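Local coordinates for protein beta-porphyranase A (PDB 4AW7) that cleaves the sulfated red-seaweed polysaccharide porphyran at beta-D-galactose-(1->4)-alpha-L-galactose-6-sulfate linkages, yielding mostly disaccharides, at residues Asn145-His150 / Ile191-Ala196; Leu166-Tyr171 / Ile216-Ala221; Val100-Ala105 / Leu311-Pro316. One frame throughout, in Å; residues are numbered along the deposited sequence. Where two conformers were deposited one is given.

Contact 1. Residues Asn145-His150 / Ile191-Ala196. With K (potassium ion), chain F; GAL (beta-D-galactopyranose), chain D; GLA (alpha-D-galactopyranose), chain B.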
loop_
_atom_site.group_PDB
_atom_site.type_symbol
_atom_site.label_atom_id
_atom_site.label_comp_id
_atom_site.label_asym_id
_atom_site.label_seq_id
_atom_site.Cartn_x
_atom_site.Cartn_y
_atom_site.Cartn_z
ATOM N N ASN A 145 -1.276 1.493 -16.807
ATOM C CA ASN A 145 -0.685 0.536 -15.888
ATOM C C ASN A 145 0.767 0.263 -16.250
ATOM O O ASN A 145 1.084 0.042 -17.429
ATOM C CB ASN A 145 -1.451 -0.762 -15.976
ATOM C CG ASN A 145 -0.947 -1.786 -14.978
ATOM O OD1 ASN A 145 -0.870 -1.502 -13.771
ATOM N ND2 ASN A 145 -0.598 -2.981 -15.463
ATOM N N GLU A 146 1.643 0.234 -15.240
ATOM C CA GLU A 146 3.078 -0.068 -15.386
ATOM C C GLU A 146 3.681 0.439 -16.702
ATOM O O GLU A 146 4.244 -0.307 -17.499
ATOM C CB GLU A 146 3.322 -1.538 -15.154
ATOM C CG GLU A 146 2.803 -1.949 -13.775
ATOM C CD GLU A 146 3.211 -3.316 -13.384
ATOM O OE1 GLU A 146 3.704 -4.078 -14.231
ATOM O OE2 GLU A 146 3.009 -3.649 -12.192
ATOM N N PRO A 147 3.612 1.764 -16.887
ATOM C CA PRO A 147 3.937 2.270 -18.213
ATOM C C PRO A 147 5.410 2.223 -18.566
ATOM O O PRO A 147 5.743 1.901 -19.705
ATOM C CB PRO A 147 3.448 3.735 -18.163
ATOM C CG PRO A 147 3.469 4.105 -16.686
ATOM C CD PRO A 147 3.085 2.822 -16.003
ATOM N N PHE A 148 6.269 2.616 -17.629
ATOM C CA PHE A 148 7.663 2.839 -17.984
ATOM C C PHE A 148 8.399 1.542 -18.320
ATOM O O PHE A 148 9.308 1.551 -19.157
ATOM C CB PHE A 148 8.400 3.547 -16.847
ATOM C CG PHE A 148 7.888 4.922 -16.464
ATOM C CD1 PHE A 148 7.181 5.710 -17.359
ATOM C CD2 PHE A 148 8.103 5.421 -15.209
ATOM C CE1 PHE A 148 6.768 6.950 -17.019
ATOM C CE2 PHE A 148 7.671 6.655 -14.835
ATOM C CZ PHE A 148 7.000 7.445 -15.736
ATOM N N VAL A 149 7.993 0.412 -17.750
ATOM C CA VAL A 149 8.657 -0.835 -18.086
ATOM C C VAL A 149 8.348 -1.224 -19.533
ATOM O O VAL A 149 9.057 -2.060 -20.095
ATOM C CB VAL A 149 8.380 -1.934 -17.079
ATOM C CG1 VAL A 149 8.988 -1.573 -15.641
ATOM C CG2 VAL A 149 6.937 -2.303 -17.107
ATOM N N HIS A 150 7.318 -0.636 -20.143
ATOM C CA HIS A 150 6.954 -0.851 -21.539
ATOM C C HIS A 150 7.491 0.198 -22.522
ATOM O O HIS A 150 7.207 0.099 -23.705
ATOM C CB HIS A 150 5.421 -0.964 -21.683
ATOM C CG HIS A 150 4.890 -2.194 -21.050
ATOM N ND1 HIS A 150 4.885 -3.396 -21.708
ATOM C CD2 HIS A 150 4.464 -2.441 -19.794
ATOM C CE1 HIS A 150 4.416 -4.330 -20.897
ATOM N NE2 HIS A 150 4.179 -3.781 -19.718
ATOM N N ILE A 191 -4.827 9.274 -10.414
ATOM C CA ILE A 191 -3.659 8.749 -9.717
ATOM C C ILE A 191 -2.659 8.215 -10.726
ATOM O O ILE A 191 -3.054 7.764 -11.812
ATOM C CB ILE A 191 -4.066 7.696 -8.670
ATOM C CG1 ILE A 191 -4.843 6.553 -9.313
ATOM C CG2 ILE A 191 -4.858 8.335 -7.535
ATOM C CD1 ILE A 191 -5.057 5.311 -8.421
ATOM N N GLY A 192 -1.389 8.229 -10.371
ATOM C CA GLY A 192 -0.373 7.643 -11.238
ATOM C C GLY A 192 0.922 7.459 -10.515
ATOM O O GLY A 192 1.113 7.996 -9.423
ATOM N N TYR A 193 1.863 6.717 -11.085
ATOM C CA TYR A 193 1.858 6.142 -12.444
ATOM C C TYR A 193 1.713 4.631 -12.497
ATOM O O TYR A 193 2.053 4.029 -13.486
ATOM C CB TYR A 193 3.100 6.607 -13.222
ATOM C CG TYR A 193 4.427 6.127 -12.660
ATOM C CD1 TYR A 193 5.008 4.936 -13.069
ATOM C CD2 TYR A 193 5.129 6.891 -11.733
ATOM C CE1 TYR A 193 6.223 4.514 -12.555
ATOM C CE2 TYR A 193 6.326 6.463 -11.233
ATOM C CZ TYR A 193 6.864 5.280 -11.622
ATOM O OH TYR A 193 8.108 4.850 -11.115
ATOM N N ALA A 194 1.177 4.034 -11.446
ATOM C CA ALA A 194 0.977 2.595 -11.386
ATOM C C ALA A 194 2.314 1.892 -11.493
ATOM O O ALA A 194 2.491 0.944 -12.273
ATOM C CB ALA A 194 -0.020 2.094 -12.474
ATOM N N ALA A 195 3.256 2.310 -10.638
ATOM C CA ALA A 195 4.667 1.908 -10.775
ATOM C C ALA A 195 4.859 0.417 -10.489
ATOM O O ALA A 195 4.576 -0.073 -9.381
ATOM C CB ALA A 195 5.470 2.719 -9.814
ATOM N N ALA A 196 5.428 -0.279 -11.459
ATOM C CA ALA A 196 5.699 -1.719 -11.329
ATOM C C ALA A 196 6.908 -2.068 -10.589
ATOM O O ALA A 196 7.028 -3.177 -10.071
ATOM C CB ALA A 196 5.895 -2.318 -12.726
HETATM K K K F . 8.565 2.072 -11.617
HETATM C C1 GAL D . 1.927 -6.105 -12.374
HETATM C C2 GAL D . 0.825 -6.196 -13.447
HETATM C C3 GAL D . -0.098 -7.372 -13.187
HETATM C C4 GAL D . 0.663 -8.631 -12.857
HETATM C C5 GAL D . 1.626 -8.355 -11.689
HETATM C C6 GAL D . 2.193 -9.713 -11.134
HETATM O O1 GAL D . 2.807 -4.966 -12.734
HETATM O O2 GAL D . 0.099 -4.927 -13.518
HETATM O O3 GAL D . -0.848 -7.703 -14.325
HETATM O O4 GAL D . 1.391 -9.084 -14.015
HETATM O O5 GAL D . 2.599 -7.340 -12.212
HETATM O O6 GAL D . 1.290 -10.180 -10.039
HETATM C C1 GLA B . 1.927 -6.105 -12.374
HETATM C C2 GLA B . 0.825 -6.196 -13.447
HETATM C C3 GLA B . -0.098 -7.372 -13.187
HETATM C C4 GLA B . 0.663 -8.631 -12.857
HETATM C C5 GLA B . 1.626 -8.355 -11.689
HETATM C C6 GLA B . 2.193 -9.713 -11.134
HETATM O O1 GLA B . 1.570 -5.557 -11.178
HETATM O O2 GLA B . 0.099 -4.927 -13.518
HETATM O O3 GLA B . -0.848 -7.703 -14.325
HETATM O O4 GLA B . 1.391 -9.084 -14.015
HETATM O O5 GLA B . 2.599 -7.340 -12.212
HETATM O O6 GLA B . 1.290 -10.180 -10.039
#
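The carbonyl oxygen of Ala-194 is approached by two atoms of Glu-146: the backbone N makes a weak, bent hydrogen bond (N to O 3.2 Å), and CA offers a C-H...O contact. One residue back, Asn-145 sets its CA against the methyl of Ala-194. The Asn-145 carboxamide swings toward the sugar because CG is anti to the backbone N (chi1 -176°), and ND2 then donates an almost straight bond of 2.8 Å to O2 of the galactose, which is modelled as both anomers. Its OD1 accepts from Arg-69, which fixes which end of the amide faces the sugar. This is the (beta/alpha)8-barrel design of clan GH-A hydrolases, in which an Asn-Glu pair follows the fourth strand; Glu-146 is the inferred proton donor, and strand 189-195 is the neighbouring fifth. Glu-146 OE2 is hydrogen-bonded to His-229 ND1. Glu-146 was modelled in two conformers, and the approach of its carboxylate to O1 of the beta anomer is too short to be trusted. Further along, CD of Pro-147 rests 3.0 Å from the carbonyl oxygen of Tyr-193. Phe-148 brings CE2 over the centre of the Tyr-193 ring, 3.4 Å above its plane, so the rings meet obliquely, with planes inclined by 34°. Tyr-193, preceded by a cis peptide bond, holds CG between backbone N and carbonyl carbon (chi1 64°), which lifts the ring toward the loop. Tyr-193 OH binds a potassium ion at 2.9 Å, together with Tyr-207 OH and the carbonyl of Tyr-197.

Contact 2. Residues Leu166-Tyr171 / Ile216-Ala221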
loop_
_atom_site.group_PDB
_atom_site.type_symbol
_atom_site.label_atom_id
_atom_site.label_comp_id
_atom_site.label_asym_id
_atom_site.label_seq_id
_atom_site.Cartn_x
_atom_site.Cartn_y
_atom_site.Cartn_z
ATOM N N LEU A 166 6.566 11.166 -22.722
ATOM C CA LEU A 166 5.259 11.193 -23.394
ATOM C C LEU A 166 4.182 10.552 -22.490
ATOM O O LEU A 166 3.068 11.093 -22.368
ATOM C CB LEU A 166 5.346 10.473 -24.749
ATOM C CG LEU A 166 4.041 10.384 -25.567
ATOM C CD1 LEU A 166 3.526 11.816 -25.875
ATOM C CD2 LEU A 166 4.273 9.596 -26.822
ATOM N N MET A 167 4.502 9.446 -21.845
ATOM C CA MET A 167 3.546 8.780 -20.938
ATOM C C MET A 167 3.193 9.703 -19.772
ATOM O O MET A 167 2.026 9.771 -19.359
ATOM C CB MET A 167 4.177 7.484 -20.466
ATOM C CG MET A 167 4.218 6.412 -21.515
ATOM S SD MET A 167 5.348 5.056 -21.057
ATOM C CE MET A 167 4.759 3.749 -22.156
ATOM N N VAL A 168 4.174 10.406 -19.248
ATOM C CA VAL A 168 3.922 11.350 -18.174
ATOM C C VAL A 168 3.067 12.519 -18.666
ATOM O O VAL A 168 2.161 12.969 -17.965
ATOM C CB VAL A 168 5.217 11.811 -17.501
ATOM C CG1 VAL A 168 4.966 12.880 -16.436
ATOM C CG2 VAL A 168 5.946 10.596 -16.867
ATOM N N ASP A 169 3.329 13.019 -19.888
ATOM C CA ASP A 169 2.533 14.097 -20.451
ATOM C C ASP A 169 1.072 13.669 -20.667
ATOM O O ASP A 169 0.156 14.475 -20.515
ATOM C CB ASP A 169 3.162 14.568 -21.764
ATOM C CG ASP A 169 4.422 15.359 -21.574
ATOM O OD1 ASP A 169 4.711 15.852 -20.461
ATOM O OD2 ASP A 169 5.155 15.520 -22.602
ATOM N N PHE A 170 0.871 12.412 -21.032
ATOM C CA PHE A 170 -0.460 11.808 -21.192
ATOM C C PHE A 170 -1.173 11.863 -19.838
ATOM O O PHE A 170 -2.298 12.385 -19.738
ATOM C CB PHE A 170 -0.243 10.390 -21.720
ATOM C CG PHE A 170 -1.469 9.586 -22.079
ATOM C CD1 PHE A 170 -2.001 9.622 -23.345
ATOM C CD2 PHE A 170 -1.997 8.672 -21.177
ATOM C CE1 PHE A 170 -3.046 8.803 -23.701
ATOM C CE2 PHE A 170 -3.012 7.838 -21.523
ATOM C CZ PHE A 170 -3.570 7.914 -22.788
ATOM N N TYR A 171 -0.515 11.365 -18.795
ATOM C CA TYR A 171 -1.075 11.478 -17.447
ATOM C C TYR A 171 -1.439 12.931 -17.073
ATOM O O TYR A 171 -2.534 13.220 -16.558
ATOM C CB TYR A 171 -0.098 10.942 -16.397
ATOM C CG TYR A 171 -0.252 9.490 -16.000
ATOM C CD1 TYR A 171 -1.062 9.129 -14.937
ATOM C CD2 TYR A 171 0.461 8.460 -16.614
ATOM C CE1 TYR A 171 -1.217 7.833 -14.552
ATOM C CE2 TYR A 171 0.332 7.140 -16.208
ATOM C CZ TYR A 171 -0.508 6.827 -15.148
ATOM O OH TYR A 171 -0.692 5.554 -14.661
ATOM N N ILE A 216 6.441 13.071 -10.564
ATOM C CA ILE A 216 5.962 14.054 -9.622
ATOM C C ILE A 216 6.194 15.473 -10.145
ATOM O O ILE A 216 5.312 16.331 -10.049
ATOM C CB ILE A 216 6.554 13.838 -8.218
ATOM C CG1 ILE A 216 6.050 12.498 -7.643
ATOM C CG2 ILE A 216 6.194 14.985 -7.284
ATOM C CD1 ILE A 216 6.735 12.054 -6.362
ATOM N N ASP A 217 7.361 15.725 -10.722
ATOM C CA ASP A 217 7.677 17.066 -11.234
ATOM C C ASP A 217 6.817 17.456 -12.427
ATOM O O ASP A 217 6.368 18.588 -12.533
ATOM C CB ASP A 217 9.162 17.118 -11.630
ATOM C CG ASP A 217 10.093 17.120 -10.453
ATOM O OD1 ASP A 217 9.675 17.488 -9.316
ATOM O OD2 ASP A 217 11.288 16.800 -10.668
ATOM N N ARG A 218 6.593 16.543 -13.347
ATOM C CA ARG A 218 6.038 16.851 -14.653
ATOM C C ARG A 218 4.520 16.632 -14.734
ATOM O O ARG A 218 3.833 17.330 -15.456
ATOM C CB ARG A 218 6.770 16.033 -15.722
ATOM C CG ARG A 218 6.469 16.297 -17.168
ATOM C CD ARG A 218 7.575 15.675 -18.026
ATOM N NE ARG A 218 7.295 15.846 -19.438
ATOM C CZ ARG A 218 8.219 16.083 -20.362
ATOM N NH1 ARG A 218 9.503 16.175 -20.031
ATOM N NH2 ARG A 218 7.853 16.209 -21.631
ATOM N N ALA A 219 3.977 15.665 -14.005
ATOM C CA ALA A 219 2.538 15.424 -13.902
ATOM C C ALA A 219 1.945 15.608 -12.508
ATOM O O ALA A 219 0.715 15.675 -12.388
ATOM C CB ALA A 219 2.202 14.012 -14.409
ATOM N N GLY A 220 2.771 15.695 -11.469
ATOM C CA GLY A 220 2.244 15.634 -10.120
ATOM C C GLY A 220 1.296 16.721 -9.723
ATOM O O GLY A 220 0.399 16.476 -8.944
ATOM N N ALA A 221 1.458 17.916 -10.274
ATOM C CA ALA A 221 0.535 18.999 -9.977
ATOM C C ALA A 221 -0.901 18.667 -10.383
ATOM O O ALA A 221 -1.829 19.223 -9.828
ATOM C CB ALA A 221 0.980 20.295 -10.674
#
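Arg-218 reaches from helix 212-219 across to Val-168 and Asp-169 of helix 160-179, changing its company from apolar to charged on the way. Its CB sits 3.7 Å from CG1 of Val-168, and CG keeps to the same methyl while coming within 3.8 Å of Asp-169 OD1. With the chain extended from CG to NE, CD passes on toward the carboxylate. There NE donates to OD1 of Asp-169 at 2.8 Å with an angle of 171° at the hydrogen, and NH2 gives a second bond of 2.9 Å to OD2, a side-on salt bridge with one nitrogen for each oxygen. Both oxygens are met on their syn side and lie near the guanidinium plane, although the two flat groups are inclined by 32°. NH1 has a long, weak ion pair with Glu-165. Beneath the bridge, Val-168 CG1 also touches CB of Ala-219 at 3.6 Å, where the small residue lets the two helices come close. A leucine in place of Arg-218 has neither donor, and the Asp-169 carboxylate would probably be left without its charged mate and freer to turn. The chemistry implies a two-layered joint between these barrel helices: a directional ion pair outside, close methyl packing within.

Contact 3. Residues Val100-Ala105 / Leu311-Pro316. With K (potassium ion), chain G.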
loop_
_atom_site.group_PDB
_atom_site.type_symbol
_atom_site.label_atom_id
_atom_site.label_comp_id
_atom_site.label_asym_id
_atom_site.label_seq_id
_atom_site.Cartn_x
_atom_site.Cartn_y
_atom_site.Cartn_z
ATOM N N VAL A 100 -20.761 7.835 -8.761
ATOM C CA VAL A 100 -19.388 7.357 -8.644
ATOM C C VAL A 100 -19.356 5.949 -8.070
ATOM O O VAL A 100 -19.900 5.712 -6.977
ATOM C CB VAL A 100 -18.564 8.277 -7.738
ATOM C CG1 VAL A 100 -17.165 7.739 -7.593
ATOM C CG2 VAL A 100 -18.530 9.700 -8.265
ATOM N N LYS A 101 -18.760 5.001 -8.796
ATOM C CA LYS A 101 -18.568 3.651 -8.312
ATOM C C LYS A 101 -17.134 3.520 -7.817
ATOM O O LYS A 101 -16.170 3.883 -8.519
ATOM C CB LYS A 101 -18.824 2.609 -9.380
ATOM C CG LYS A 101 -18.865 1.171 -8.858
ATOM C CD LYS A 101 -19.133 0.164 -9.986
ATOM C CE LYS A 101 -19.050 -1.261 -9.546
ATOM N NZ LYS A 101 -20.346 -1.691 -9.061
ATOM N N ARG A 102 -16.958 2.974 -6.623
ATOM C CA ARG A 102 -15.635 2.835 -6.051
ATOM C C ARG A 102 -14.889 1.685 -6.686
ATOM O O ARG A 102 -15.137 0.525 -6.413
ATOM C CB ARG A 102 -15.691 2.666 -4.547
ATOM C CG ARG A 102 -14.304 2.528 -3.919
ATOM C CD ARG A 102 -14.381 2.639 -2.389
ATOM N NE ARG A 102 -13.111 2.479 -1.742
ATOM C CZ ARG A 102 -12.280 3.462 -1.459
ATOM N NH1 ARG A 102 -12.476 4.690 -1.888
ATOM N NH2 ARG A 102 -11.182 3.187 -0.784
ATOM N N TYR A 103 -13.937 2.031 -7.555
ATOM C CA TYR A 103 -12.950 1.118 -8.139
ATOM C C TYR A 103 -11.928 1.995 -8.860
ATOM O O TYR A 103 -12.140 3.208 -9.023
ATOM C CB TYR A 103 -13.573 0.098 -9.094
ATOM C CG TYR A 103 -14.044 0.595 -10.445
ATOM C CD1 TYR A 103 -15.251 1.247 -10.586
ATOM C CD2 TYR A 103 -13.272 0.410 -11.590
ATOM C CE1 TYR A 103 -15.689 1.668 -11.832
ATOM C CE2 TYR A 103 -13.688 0.831 -12.818
ATOM C CZ TYR A 103 -14.899 1.462 -12.942
ATOM O OH TYR A 103 -15.339 1.923 -14.166
ATOM N N ILE A 104 -10.843 1.363 -9.294
ATOM C CA ILE A 104 -9.820 2.003 -10.091
ATOM C C ILE A 104 -9.924 1.522 -11.532
ATOM O O ILE A 104 -9.805 0.325 -11.803
ATOM C CB ILE A 104 -8.406 1.646 -9.590
ATOM C CG1 ILE A 104 -8.206 1.992 -8.115
ATOM C CG2 ILE A 104 -7.346 2.285 -10.473
ATOM C CD1 ILE A 104 -6.935 1.380 -7.497
ATOM N N ALA A 105 -10.144 2.450 -12.461
ATOM C CA ALA A 105 -10.046 2.164 -13.882
ATOM C C ALA A 105 -8.601 2.401 -14.304
ATOM O O ALA A 105 -8.042 3.461 -13.987
ATOM C CB ALA A 105 -10.995 3.074 -14.680
ATOM N N LEU A 311 -3.908 7.504 2.471
ATOM C CA LEU A 311 -4.111 6.368 1.559
ATOM C C LEU A 311 -5.509 6.464 0.972
ATOM O O LEU A 311 -6.502 6.383 1.683
ATOM C CB LEU A 311 -3.931 5.055 2.305
ATOM C CG LEU A 311 -4.082 3.782 1.432
ATOM C CD1 LEU A 311 -2.892 3.575 0.488
ATOM C CD2 LEU A 311 -4.262 2.564 2.344
ATOM N N PHE A 312 -5.593 6.604 -0.352
ATOM C CA PHE A 312 -6.891 6.524 -0.989
ATOM C C PHE A 312 -7.519 5.125 -0.945
ATOM O O PHE A 312 -8.711 4.944 -0.635
ATOM C CB PHE A 312 -6.818 6.910 -2.481
ATOM C CG PHE A 312 -6.738 8.386 -2.787
ATOM C CD1 PHE A 312 -7.471 9.326 -2.130
ATOM C CD2 PHE A 312 -5.957 8.821 -3.845
ATOM C CE1 PHE A 312 -7.429 10.669 -2.488
ATOM C CE2 PHE A 312 -5.908 10.156 -4.211
ATOM C CZ PHE A 312 -6.647 11.068 -3.542
ATOM N N ILE A 313 -6.706 4.138 -1.288
ATOM C CA ILE A 313 -7.166 2.771 -1.509
ATOM C C ILE A 313 -5.940 1.884 -1.653
ATOM O O ILE A 313 -4.905 2.349 -2.131
ATOM C CB ILE A 313 -8.100 2.684 -2.742
ATOM C CG1 ILE A 313 -8.853 1.352 -2.806
ATOM C CG2 ILE A 313 -7.348 2.990 -4.038
ATOM C CD1 ILE A 313 -10.056 1.323 -3.784
ATOM N N SER A 314 -6.108 0.609 -1.353
ATOM C CA SER A 314 -5.137 -0.434 -1.630
ATOM C C SER A 314 -5.904 -1.659 -2.104
ATOM O O SER A 314 -7.052 -1.881 -1.692
ATOM C CB SER A 314 -4.214 -0.741 -0.461
ATOM O OG SER A 314 -4.873 -1.342 0.634
ATOM N N ILE A 315 -5.285 -2.450 -2.961
ATOM C CA ILE A 315 -5.938 -3.589 -3.614
ATOM C C ILE A 315 -5.045 -4.819 -3.544
ATOM O O ILE A 315 -4.048 -4.928 -4.255
ATOM C CB ILE A 315 -6.218 -3.307 -5.108
ATOM C CG1 ILE A 315 -6.943 -1.965 -5.373
ATOM C CG2 ILE A 315 -6.992 -4.498 -5.746
ATOM C CD1 ILE A 315 -8.357 -1.885 -4.951
ATOM N N PRO A 316 -5.376 -5.785 -2.680
ATOM C CA PRO A 316 -4.726 -7.085 -2.691
ATOM C C PRO A 316 -4.825 -7.704 -4.098
ATOM O O PRO A 316 -5.900 -7.662 -4.700
ATOM C CB PRO A 316 -5.608 -7.867 -1.658
ATOM C CG PRO A 316 -6.159 -6.828 -0.784
ATOM C CD PRO A 316 -6.465 -5.727 -1.693
HETATM K K K G . -18.043 3.003 -14.263
HETATM O O HOH W 1 -10.822 6.700 -0.593
#
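The interior of the catalytic barrel is crossed where Ile-104 and Arg-102, at the third strand, meet Ile-313 and Phe-312 at the start of the eighth. Ile-104 points inward, and with CG1 anti to its carbonyl carbon (chi1 -56°) it carries CD1 across to strand 311-316. Ile-104 CD1 lies 3.8 Å from Ile-313 CG2 and 4.0 Å from Ile-315 CG1, the side chains sliding past each other in opposite directions. These apolar groups form part of the side-chain packing inside the (beta/alpha)8 barrel; Ile-315 also touches His-47, a substrate-binding residue. The extended side chain of Arg-102 brings a charge to the end of the barrel where the strands begin. Arg-102 NH2 donates to Phe-312 O at 3.0 Å, in the carbonyl plane and with 156° at the hydrogen. A water receives a bond from Arg-102 NH1 and donates one of 2.7 Å to Phe-312 O, which is therefore gripped twice. Ile-313 places CD1 3.5 Å above one face of the Arg-102 guanidinium, off toward its rim, so an apolar group lies against the flat cation while the edge does the bonding. Glu-139 forms a salt bridge with NH1 and probably offsets the charge. Between Arg-102 and Ile-104, Tyr-103 points away from 311-316, and its OH binds a different potassium ion at 2.9 Å, shared with the carbonyl of Leu-136.

Overall arrangement
All three contacts belong to the barrel domain. Along the chain the order is 100-105, 145-150, 166-171, 191-196, 216-221 and 311-316: contacts 1 and 2 interleave, and contact 3 spans both. The centres of contacts 1 and 2 are about 12 Å apart, and they touch, with Tyr-171 of helix 160-179 against strand 189-195 and Met-167 against Pro-147. Contact 3, about 16 Å from contact 1 between centres, shares its parallel sheet and meets it through Ile-191 and Phe-312; from contact 2 it is about 21 Å away. Together they run from the outer helices, through the loop carrying the inferred proton donor, to the barrel interior.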